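Local coordinates for glutathione S-transferase (Xanthomonas axonopodis pv. citri, PDB 6NV6), which probably conjugates glutathione to electrophilic substrates, as a theta-class glutathione transferase of the citrus canker pathogen, at residues P2-W7 / P56-G61; G115-P120 / F173-E178; F168-F173 / A187-L192. All blocks are in the same frame, centred on the assembly; numbering follows the deposited sequence.

Contact 1: residues P2-W7 / P56-G61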
loop_
_atom_site.group_PDB
_atom_site.type_symbol
_atom_site.label_atom_id
_atom_site.label_comp_id
_atom_site.label_asym_id
_atom_site.label_seq_id
_atom_site.Cartn_x
_atom_site.Cartn_y
_atom_site.Cartn_z
ATOM N N PRO A 2 -23.736 -3.795 -5.705
ATOM C CA PRO A 2 -23.094 -2.489 -5.908
ATOM C C PRO A 2 -22.432 -2.360 -7.273
ATOM O O PRO A 2 -21.943 -3.332 -7.857
ATOM C CB PRO A 2 -22.055 -2.430 -4.787
ATOM C CG PRO A 2 -22.570 -3.350 -3.740
ATOM C CD PRO A 2 -23.296 -4.443 -4.457
ATOM N N ALA A 3 -22.413 -1.123 -7.774
ATOM C CA ALA A 3 -21.798 -0.859 -9.070
ATOM C C ALA A 3 -20.307 -1.168 -9.074
ATOM O O ALA A 3 -19.745 -1.472 -10.133
ATOM C CB ALA A 3 -22.024 0.600 -9.472
ATOM N N ILE A 4 -19.649 -1.080 -7.919
ATOM C CA ILE A 4 -18.204 -1.235 -7.827
ATOM C C ILE A 4 -17.893 -2.647 -7.367
ATOM O O ILE A 4 -18.381 -3.082 -6.317
ATOM C CB ILE A 4 -17.586 -0.207 -6.866
ATOM C CG1 ILE A 4 -17.564 1.183 -7.504
ATOM C CG2 ILE A 4 -16.174 -0.630 -6.469
ATOM C CD1 ILE A 4 -17.341 2.305 -6.511
ATOM N N THR A 5 -17.069 -3.357 -8.132
ATOM C CA THR A 5 -16.595 -4.673 -7.728
ATOM C C THR A 5 -15.076 -4.719 -7.822
ATOM O O THR A 5 -14.487 -4.212 -8.785
ATOM C CB THR A 5 -17.225 -5.767 -8.593
ATOM O OG1 THR A 5 -18.650 -5.619 -8.560
ATOM C CG2 THR A 5 -16.855 -7.153 -8.098
ATOM N N ILE A 6 -14.446 -5.333 -6.822
ATOM C CA ILE A 6 -12.993 -5.465 -6.754
ATOM C C ILE A 6 -12.666 -6.947 -6.577
ATOM O O ILE A 6 -12.915 -7.516 -5.509
ATOM C CB ILE A 6 -12.394 -4.626 -5.612
ATOM C CG1 ILE A 6 -12.666 -3.137 -5.847
ATOM C CG2 ILE A 6 -10.914 -4.896 -5.464
ATOM C CD1 ILE A 6 -12.269 -2.223 -4.675
ATOM N N TRP A 7 -12.113 -7.570 -7.612
ATOM C CA TRP A 7 -11.691 -8.960 -7.539
ATOM C C TRP A 7 -10.280 -9.035 -6.993
ATOM O O TRP A 7 -9.425 -8.220 -7.355
ATOM C CB TRP A 7 -11.714 -9.613 -8.919
ATOM C CG TRP A 7 -13.067 -9.985 -9.436
ATOM C CD1 TRP A 7 -13.677 -11.206 -9.352
ATOM C CD2 TRP A 7 -13.960 -9.134 -10.139
ATOM N NE1 TRP A 7 -14.907 -11.158 -9.957
ATOM C CE2 TRP A 7 -15.104 -9.894 -10.449
ATOM C CE3 TRP A 7 -13.908 -7.799 -10.534
ATOM C CZ2 TRP A 7 -16.191 -9.360 -11.136
ATOM C CZ3 TRP A 7 -14.983 -7.268 -11.221
ATOM C CH2 TRP A 7 -16.111 -8.046 -11.520
ATOM N N PRO A 56 -5.389 -6.653 -8.436
ATOM C CA PRO A 56 -6.822 -6.335 -8.334
ATOM C C PRO A 56 -7.414 -6.018 -9.699
ATOM O O PRO A 56 -6.767 -5.404 -10.551
ATOM C CB PRO A 56 -6.855 -5.103 -7.418
ATOM C CG PRO A 56 -5.489 -4.513 -7.517
ATOM C CD PRO A 56 -4.555 -5.671 -7.723
ATOM N N THR A 57 -8.652 -6.452 -9.907
ATOM C CA THR A 57 -9.462 -5.976 -11.022
ATOM C C THR A 57 -10.583 -5.121 -10.452
ATOM O O THR A 57 -11.374 -5.596 -9.630
ATOM C CB THR A 57 -10.046 -7.124 -11.846
ATOM O OG1 THR A 57 -9.012 -8.048 -12.216
ATOM C CG2 THR A 57 -10.719 -6.581 -13.094
ATOM N N LEU A 58 -10.641 -3.863 -10.872
ATOM C CA LEU A 58 -11.743 -2.980 -10.529
ATOM C C LEU A 58 -12.737 -2.960 -11.675
ATOM O O LEU A 58 -12.346 -2.933 -12.844
ATOM C CB LEU A 58 -11.259 -1.561 -10.243
ATOM C CG LEU A 58 -12.231 -0.541 -9.619
ATOM C CD1 LEU A 58 -12.999 0.240 -10.655
ATOM C CD2 LEU A 58 -13.217 -1.183 -8.674
ATOM N N GLN A 59 -14.024 -2.988 -11.333
ATOM C CA GLN A 59 -15.101 -2.733 -12.279
ATOM C C GLN A 59 -16.073 -1.756 -11.640
ATOM O O GLN A 59 -16.560 -1.992 -10.529
ATOM C CB GLN A 59 -15.832 -4.014 -12.679
ATOM C CG GLN A 59 -16.999 -3.764 -13.630
ATOM C CD GLN A 59 -17.559 -5.041 -14.238
ATOM O OE1 GLN A 59 -16.992 -6.127 -14.071
ATOM N NE2 GLN A 59 -18.682 -4.916 -14.948
ATOM N N ASP A 60 -16.339 -0.659 -12.333
ATOM C CA ASP A 60 -17.301 0.341 -11.878
ATOM C C ASP A 60 -18.074 0.770 -13.120
ATOM O O ASP A 60 -17.596 1.605 -13.898
ATOM C CB ASP A 60 -16.622 1.528 -11.206
ATOM C CG ASP A 60 -17.611 2.612 -10.808
ATOM O OD1 ASP A 60 -18.832 2.341 -10.820
ATOM O OD2 ASP A 60 -17.174 3.736 -10.485
ATOM N N GLY A 61 -19.268 0.210 -13.286
ATOM C CA GLY A 61 -20.000 0.412 -14.523
ATOM C C GLY A 61 -19.223 -0.139 -15.703
ATOM O O GLY A 61 -18.797 -1.304 -15.713
#

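Contact 2: residues G115-P120 / F173-E178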
loop_
_atom_site.group_PDB
_atom_site.type_symbol
_atom_site.label_atom_id
_atom_site.label_comp_id
_atom_site.label_asym_id
_atom_site.label_seq_id
_atom_site.Cartn_x
_atom_site.Cartn_y
_atom_site.Cartn_z
ATOM N N GLY A 115 10.381 -15.015 0.593
ATOM C CA GLY A 115 11.335 -15.834 1.313
ATOM C C GLY A 115 11.049 -16.095 2.785
ATOM O O GLY A 115 11.579 -17.048 3.358
ATOM N N VAL A 116 10.223 -15.270 3.418
ATOM C CA VAL A 116 10.084 -15.269 4.865
ATOM C C VAL A 116 8.727 -15.796 5.299
ATOM O O VAL A 116 8.629 -16.535 6.278
ATOM C CB VAL A 116 10.335 -13.853 5.424
ATOM C CG1 VAL A 116 10.110 -13.802 6.930
ATOM C CG2 VAL A 116 11.734 -13.395 5.066
ATOM N N VAL A 117 7.676 -15.441 4.574
ATOM C CA VAL A 117 6.324 -15.824 4.947
ATOM C C VAL A 117 5.818 -17.006 4.127
ATOM O O VAL A 117 4.895 -17.709 4.572
ATOM C CB VAL A 117 5.388 -14.609 4.793
ATOM C CG1 VAL A 117 3.999 -14.881 5.373
ATOM C CG2 VAL A 117 6.044 -13.395 5.426
ATOM N N ARG A 118 6.414 -17.267 2.962
ATOM C CA ARG A 118 5.816 -18.165 1.993
ATOM C C ARG A 118 6.735 -19.269 1.488
ATOM O O ARG A 118 6.235 -20.215 0.872
ATOM C CB ARG A 118 5.285 -17.357 0.796
ATOM C CG ARG A 118 3.959 -16.676 1.105
ATOM C CD ARG A 118 3.439 -15.810 -0.036
ATOM N NE ARG A 118 2.258 -15.050 0.382
ATOM C CZ ARG A 118 1.797 -13.959 -0.233
ATOM N NH1 ARG A 118 2.413 -13.485 -1.307
ATOM N NH2 ARG A 118 0.713 -13.343 0.236
ATOM N N THR A 119 8.039 -19.199 1.729
ATOM C CA THR A 119 8.834 -20.330 1.282
ATOM C C THR A 119 9.303 -21.167 2.472
ATOM O O THR A 119 9.583 -20.628 3.550
ATOM C CB THR A 119 10.056 -19.882 0.472
ATOM O OG1 THR A 119 10.981 -19.207 1.334
ATOM C CG2 THR A 119 9.643 -18.946 -0.656
ATOM N N PRO A 120 9.371 -22.491 2.310
ATOM C CA PRO A 120 9.907 -23.345 3.377
ATOM C C PRO A 120 11.408 -23.151 3.538
ATOM O O PRO A 120 12.134 -22.917 2.566
ATOM C CB PRO A 120 9.579 -24.766 2.897
ATOM C CG PRO A 120 8.506 -24.598 1.869
ATOM C CD PRO A 120 8.797 -23.282 1.210
ATOM N N PHE A 173 5.947 -4.030 8.867
ATOM C CA PHE A 173 6.045 -3.920 10.313
ATOM C C PHE A 173 5.535 -5.151 11.043
ATOM O O PHE A 173 5.958 -5.404 12.178
ATOM C CB PHE A 173 5.285 -2.680 10.794
ATOM C CG PHE A 173 6.078 -1.400 10.685
ATOM C CD1 PHE A 173 7.231 -1.219 11.438
ATOM C CD2 PHE A 173 5.686 -0.389 9.809
ATOM C CE1 PHE A 173 7.964 -0.050 11.337
ATOM C CE2 PHE A 173 6.418 0.782 9.707
ATOM C CZ PHE A 173 7.559 0.949 10.471
ATOM N N GLU A 174 4.653 -5.933 10.429
ATOM C CA GLU A 174 4.080 -7.086 11.106
ATOM C C GLU A 174 4.694 -8.398 10.651
ATOM O O GLU A 174 4.429 -9.433 11.268
ATOM C CB GLU A 174 2.561 -7.099 10.914
ATOM C CG GLU A 174 1.905 -5.750 11.262
ATOM C CD GLU A 174 2.173 -5.289 12.706
ATOM O OE1 GLU A 174 2.312 -6.168 13.586
ATOM O OE2 GLU A 174 2.239 -4.060 12.965
ATOM N N MET A 175 5.503 -8.374 9.593
ATOM C CA MET A 175 6.390 -9.459 9.197
ATOM C C MET A 175 7.300 -9.886 10.338
ATOM O O MET A 175 7.768 -9.041 11.112
ATOM C CB MET A 175 7.281 -9.051 8.024
ATOM C CG MET A 175 6.822 -9.522 6.688
ATOM S SD MET A 175 8.187 -9.400 5.523
ATOM C CE MET A 175 8.908 -7.858 6.032
ATOM N N PRO A 176 7.612 -11.175 10.442
ATOM C CA PRO A 176 8.601 -11.616 11.440
ATOM C C PRO A 176 10.029 -11.417 10.938
ATOM O O PRO A 176 10.685 -12.317 10.414
ATOM C CB PRO A 176 8.240 -13.090 11.632
ATOM C CG PRO A 176 7.726 -13.519 10.289
ATOM C CD PRO A 176 7.110 -12.300 9.629
ATOM N N ILE A 177 10.530 -10.187 11.083
ATOM C CA ILE A 177 11.882 -9.823 10.677
ATOM C C ILE A 177 12.457 -8.843 11.696
ATOM O O ILE A 177 11.741 -8.276 12.523
ATOM C CB ILE A 177 11.919 -9.184 9.276
ATOM C CG1 ILE A 177 11.025 -7.944 9.246
ATOM C CG2 ILE A 177 11.498 -10.166 8.186
ATOM C CD1 ILE A 177 11.460 -6.911 8.243
ATOM N N GLU A 178 13.773 -8.638 11.621
ATOM C CA GLU A 178 14.445 -7.599 12.394
ATOM C C GLU A 178 14.568 -6.372 11.502
ATOM O O GLU A 178 15.227 -6.426 10.455
ATOM C CB GLU A 178 15.817 -8.050 12.900
ATOM C CG GLU A 178 16.343 -7.201 14.059
ATOM C CD GLU A 178 17.593 -7.764 14.743
ATOM O OE1 GLU A 178 18.340 -8.543 14.112
ATOM O OE2 GLU A 178 17.823 -7.420 15.929
#

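Contact 3: residues F168-F173 / A187-L192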
loop_
_atom_site.group_PDB
_atom_site.type_symbol
_atom_site.label_atom_id
_atom_site.label_comp_id
_atom_site.label_asym_id
_atom_site.label_seq_id
_atom_site.Cartn_x
_atom_site.Cartn_y
_atom_site.Cartn_z
ATOM N N PHE A 168 1.785 -1.544 1.758
ATOM C CA PHE A 168 2.938 -2.424 1.941
ATOM C C PHE A 168 3.459 -2.364 3.367
ATOM O O PHE A 168 3.840 -3.398 3.933
ATOM C CB PHE A 168 4.067 -2.049 0.982
ATOM C CG PHE A 168 3.880 -2.553 -0.420
ATOM C CD1 PHE A 168 4.287 -3.821 -0.776
ATOM C CD2 PHE A 168 3.311 -1.743 -1.391
ATOM C CE1 PHE A 168 4.122 -4.278 -2.076
ATOM C CE2 PHE A 168 3.141 -2.197 -2.689
ATOM C CZ PHE A 168 3.549 -3.475 -3.029
ATOM N N ILE A 169 3.462 -1.168 3.968
ATOM C CA ILE A 169 4.171 -0.975 5.229
ATOM C C ILE A 169 3.502 -1.726 6.369
ATOM O O ILE A 169 4.128 -1.939 7.419
ATOM C CB ILE A 169 4.308 0.522 5.556
ATOM C CG1 ILE A 169 5.694 0.793 6.129
ATOM C CG2 ILE A 169 3.222 0.975 6.511
ATOM C CD1 ILE A 169 6.790 0.681 5.095
ATOM N N TYR A 170 2.249 -2.145 6.184
ATOM C CA TYR A 170 1.657 -3.106 7.104
ATOM C C TYR A 170 2.454 -4.410 7.104
ATOM O O TYR A 170 2.833 -4.925 8.163
ATOM C CB TYR A 170 0.196 -3.355 6.729
ATOM C CG TYR A 170 -0.434 -4.483 7.514
ATOM C CD1 TYR A 170 -0.600 -4.381 8.891
ATOM C CD2 TYR A 170 -0.857 -5.652 6.884
ATOM C CE1 TYR A 170 -1.169 -5.394 9.613
ATOM C CE2 TYR A 170 -1.430 -6.676 7.605
ATOM C CZ TYR A 170 -1.585 -6.536 8.968
ATOM O OH TYR A 170 -2.161 -7.548 9.692
ATOM N N ALA A 171 2.731 -4.952 5.917
ATOM C CA ALA A 171 3.544 -6.160 5.842
ATOM C C ALA A 171 4.920 -5.931 6.451
ATOM O O ALA A 171 5.412 -6.760 7.226
ATOM C CB ALA A 171 3.662 -6.624 4.389
ATOM N N TRP A 172 5.547 -4.799 6.127
ATOM C CA TRP A 172 6.873 -4.499 6.654
ATOM C C TRP A 172 6.927 -4.597 8.177
ATOM O O TRP A 172 7.850 -5.194 8.734
ATOM C CB TRP A 172 7.301 -3.104 6.204
ATOM C CG TRP A 172 8.588 -2.617 6.811
ATOM C CD1 TRP A 172 8.736 -1.667 7.799
ATOM C CD2 TRP A 172 9.914 -3.041 6.470
ATOM N NE1 TRP A 172 10.069 -1.484 8.084
ATOM C CE2 TRP A 172 10.812 -2.312 7.283
ATOM C CE3 TRP A 172 10.431 -3.960 5.554
ATOM C CZ2 TRP A 172 12.191 -2.475 7.200
ATOM C CZ3 TRP A 172 11.801 -4.123 5.483
ATOM C CH2 TRP A 172 12.664 -3.385 6.298
ATOM N N PHE A 173 5.947 -4.030 8.867
ATOM C CA PHE A 173 6.045 -3.920 10.313
ATOM C C PHE A 173 5.535 -5.151 11.043
ATOM O O PHE A 173 5.958 -5.404 12.178
ATOM C CB PHE A 173 5.285 -2.680 10.794
ATOM C CG PHE A 173 6.078 -1.400 10.685
ATOM C CD1 PHE A 173 7.231 -1.219 11.438
ATOM C CD2 PHE A 173 5.686 -0.389 9.809
ATOM C CE1 PHE A 173 7.964 -0.050 11.337
ATOM C CE2 PHE A 173 6.418 0.782 9.707
ATOM C CZ PHE A 173 7.559 0.949 10.471
ATOM N N ALA A 187 6.053 6.232 13.103
ATOM C CA ALA A 187 4.999 7.105 13.615
ATOM C C ALA A 187 3.919 7.332 12.566
ATOM O O ALA A 187 2.739 7.498 12.908
ATOM C CB ALA A 187 5.596 8.436 14.073
ATOM N N TRP A 188 4.312 7.358 11.288
ATOM C CA TRP A 188 3.351 7.432 10.196
ATOM C C TRP A 188 2.476 6.187 10.163
ATOM O O TRP A 188 1.250 6.280 10.031
ATOM C CB TRP A 188 4.117 7.621 8.887
ATOM C CG TRP A 188 3.386 7.407 7.573
ATOM C CD1 TRP A 188 2.443 8.230 7.008
ATOM C CD2 TRP A 188 3.620 6.358 6.617
ATOM N NE1 TRP A 188 2.061 7.744 5.785
ATOM C CE2 TRP A 188 2.769 6.601 5.514
ATOM C CE3 TRP A 188 4.460 5.238 6.587
ATOM C CZ2 TRP A 188 2.723 5.752 4.392
ATOM C CZ3 TRP A 188 4.419 4.399 5.466
ATOM C CH2 TRP A 188 3.552 4.662 4.387
ATOM N N TYR A 189 3.091 5.014 10.314
ATOM C CA TYR A 189 2.323 3.783 10.389
ATOM C C TYR A 189 1.396 3.787 11.595
ATOM O O TYR A 189 0.279 3.261 11.522
ATOM C CB TYR A 189 3.272 2.590 10.444
ATOM C CG TYR A 189 2.581 1.258 10.625
ATOM C CD1 TYR A 189 1.521 0.892 9.807
ATOM C CD2 TYR A 189 2.994 0.370 11.604
ATOM C CE1 TYR A 189 0.892 -0.313 9.963
ATOM C CE2 TYR A 189 2.369 -0.842 11.771
ATOM C CZ TYR A 189 1.320 -1.178 10.951
ATOM O OH TYR A 189 0.692 -2.383 11.127
ATOM N N ALA A 190 1.839 4.378 12.711
ATOM C CA ALA A 190 0.976 4.483 13.883
ATOM C C ALA A 190 -0.242 5.352 13.600
ATOM O O ALA A 190 -1.331 5.075 14.109
ATOM C CB ALA A 190 1.764 5.033 15.073
ATOM N N ARG A 191 -0.090 6.387 12.776
ATOM C CA ARG A 191 -1.224 7.250 12.477
ATOM C C ARG A 191 -2.126 6.630 11.421
ATOM O O ARG A 191 -3.339 6.887 11.403
ATOM C CB ARG A 191 -0.735 8.618 12.014
ATOM C CG ARG A 191 -0.058 9.421 13.108
ATOM C CD ARG A 191 0.277 10.832 12.624
ATOM N NE ARG A 191 1.224 10.838 11.502
ATOM C CZ ARG A 191 2.554 10.863 11.621
ATOM N NH1 ARG A 191 3.321 10.738 10.543
ATOM N NH2 ARG A 191 3.129 10.939 12.815
ATOM N N LEU A 192 -1.552 5.824 10.529
ATOM C CA LEU A 192 -2.379 5.062 9.606
ATOM C C LEU A 192 -3.272 4.095 10.369
ATOM O O LEU A 192 -4.461 3.959 10.062
ATOM C CB LEU A 192 -1.503 4.304 8.604
ATOM C CG LEU A 192 -0.732 5.164 7.593
ATOM C CD1 LEU A 192 0.173 4.305 6.726
ATOM C CD2 LEU A 192 -1.666 6.000 6.741
#

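Contact 1: residues P2-W7 / P56-G61
W7 lies across T57 and Q59 on one face of a short antiparallel strand pair. W7 CB stands 4.2 Å from T57 CB. Further out, W7 CE3 has T57 O at the ring edge, near its plane, at 3.5 Å. W7 CZ3 then reaches Q59 CB at 3.7 Å, and at the far end W7 CH2 lies 3.3 Å from Q59 OE1. The amide plane of Q59 is turned 26° from the indole, while the methyl CG2 of T5 sits over one indole face. W7 CG is anti to the carbonyl carbon and beside the backbone N (chi1 -76°), which turns the indole edge toward T57 and Q59. The two strands, 4-7 and 57-60, are the middle pair of the four-stranded mixed sheet of the thioredoxin-like N-terminal domain; P56 occupies the position before the third strand where this fold characteristically carries a cis-proline. T5 and Q59 form one hydrogen-bonded pair, T5 N to Q59 O at 2.8 Å and Q59 N to T5 O at 2.9 Å; W7 and T57 form the next. On the I4, I6, L58 and D60 face, L58 CD2 lies 3.5 Å from I6 CG1 and 3.7 Å from I4 CG2, under helices 13-25 and 68-79. I4 CG1 packs against D60 CG, the carboxylate carbon, and D60 OD2 is hydrogen-bonded to Y74 OH.

Contact 2: residues G115-P120 / F173-E178
V116 holds CG1 anti to its backbone N (chi1 176°), and this branch reaches P176 and I177; V117, with nearly the same rotamer (chi1 -171°), instead uses CG2, the methyl beside its backbone N, to meet M175. The contact belongs to the all-helical C-terminal domain of the glutathione transferase fold. It joins the C-terminal part of the long helix 88-118, with a wider pi-type turn at 115-118, to the chain that leaves helix 163-174. M175 is the first residue to depart from helical geometry, and P176 then forms the centre of an inverse gamma turn, its M175 O to I177 N bond weak at 3.0 Å. This tight reversal presents the proline ring, its carbonyl and the I177 side chain to one valine methyl: V116 CG1 lies 3.8 Å from P176 O, 4.1 Å from P176 CG and 4.1 Å from I177 CG2. I177 CG1 occupies the position between the backbone N and the carbonyl carbon (chi1 58°), which leaves CG2 anti to the carbonyl carbon; the V116 and I177 side chains cross at about a right angle. V117 and M175 also cross nearly perpendicularly. The contact is small and lies at the surface, without a polar bond between the segments. M175 also packs on F109, L112 and F113 of helix 88-118, while V116 touches I129 and I177 touches L133 of helix 126-146. Next to V117, R118 NH2 forms a salt bridge with the C-terminal carboxylate of T207. P176 CD stays 4.5 Å from V117 CG2, and the nearer atom is M175 CG, 4.1 Å from V117 CG2.

Contact 3: residues F168-F173 / A187-L192
Y189 and F173 lie with their ring planes almost parallel, 7° apart, yet displaced so far along those planes that little of one ring lies over the other, the centroids 4.9 Å apart. The side chains run in opposite directions: F173 CE2 comes to 3.7 Å from Y189 CB, and F173 CB to 3.6 Å from Y189 CE2. Extended from its helix with CG anti to the backbone N (chi1 176°), Y189 passes the backbone of 168-173, and I169 O lies over one face of its ring. At the far end Y189 OH meets the Y170 ring edge, near that ring's plane, 3.3 Å from Y170 CD1. I169 CG2 lies 3.7 Å from Y189 CD1 and 3.8 Å from W188 CZ3. The segments 168-173 and 187-192, of helices 163-174 and 183-193, cross at -115° with axes 10.9 Å apart, and Y198 of helix 196-201 packs on I169, Y170 and Y189. Across the contact the meetings are mostly aromatic and aliphatic; Y189 OH, Y170 OH and W188 NE1 are hydrogen-bonded outside both segments, to E174, T204 O and D162, so the apolar meeting of the helices costs them no bond.

In the fold
Contact 1 closes first along the chain, within the thioredoxin-like N-terminal domain; contacts 2 and 3 follow in the helical C-terminal domain, their segments alternating in sequence. The centre of contact 1 is about 31 Å from that of contact 2 and about 26 Å from that of contact 3, whose nearest atoms come within about 10 Å without touching. Contacts 2 and 3 have centres about 16 Å apart and share helix 163-174 and F173; they also meet where I177 CD1 lies 3.9 Å from W172 CZ3. That helix thus links a buried crossing to a surface contact at its C-terminal end. In this family the N-terminal domain supplies most of the glutathione site, and the helical domain much of the second-substrate pocket.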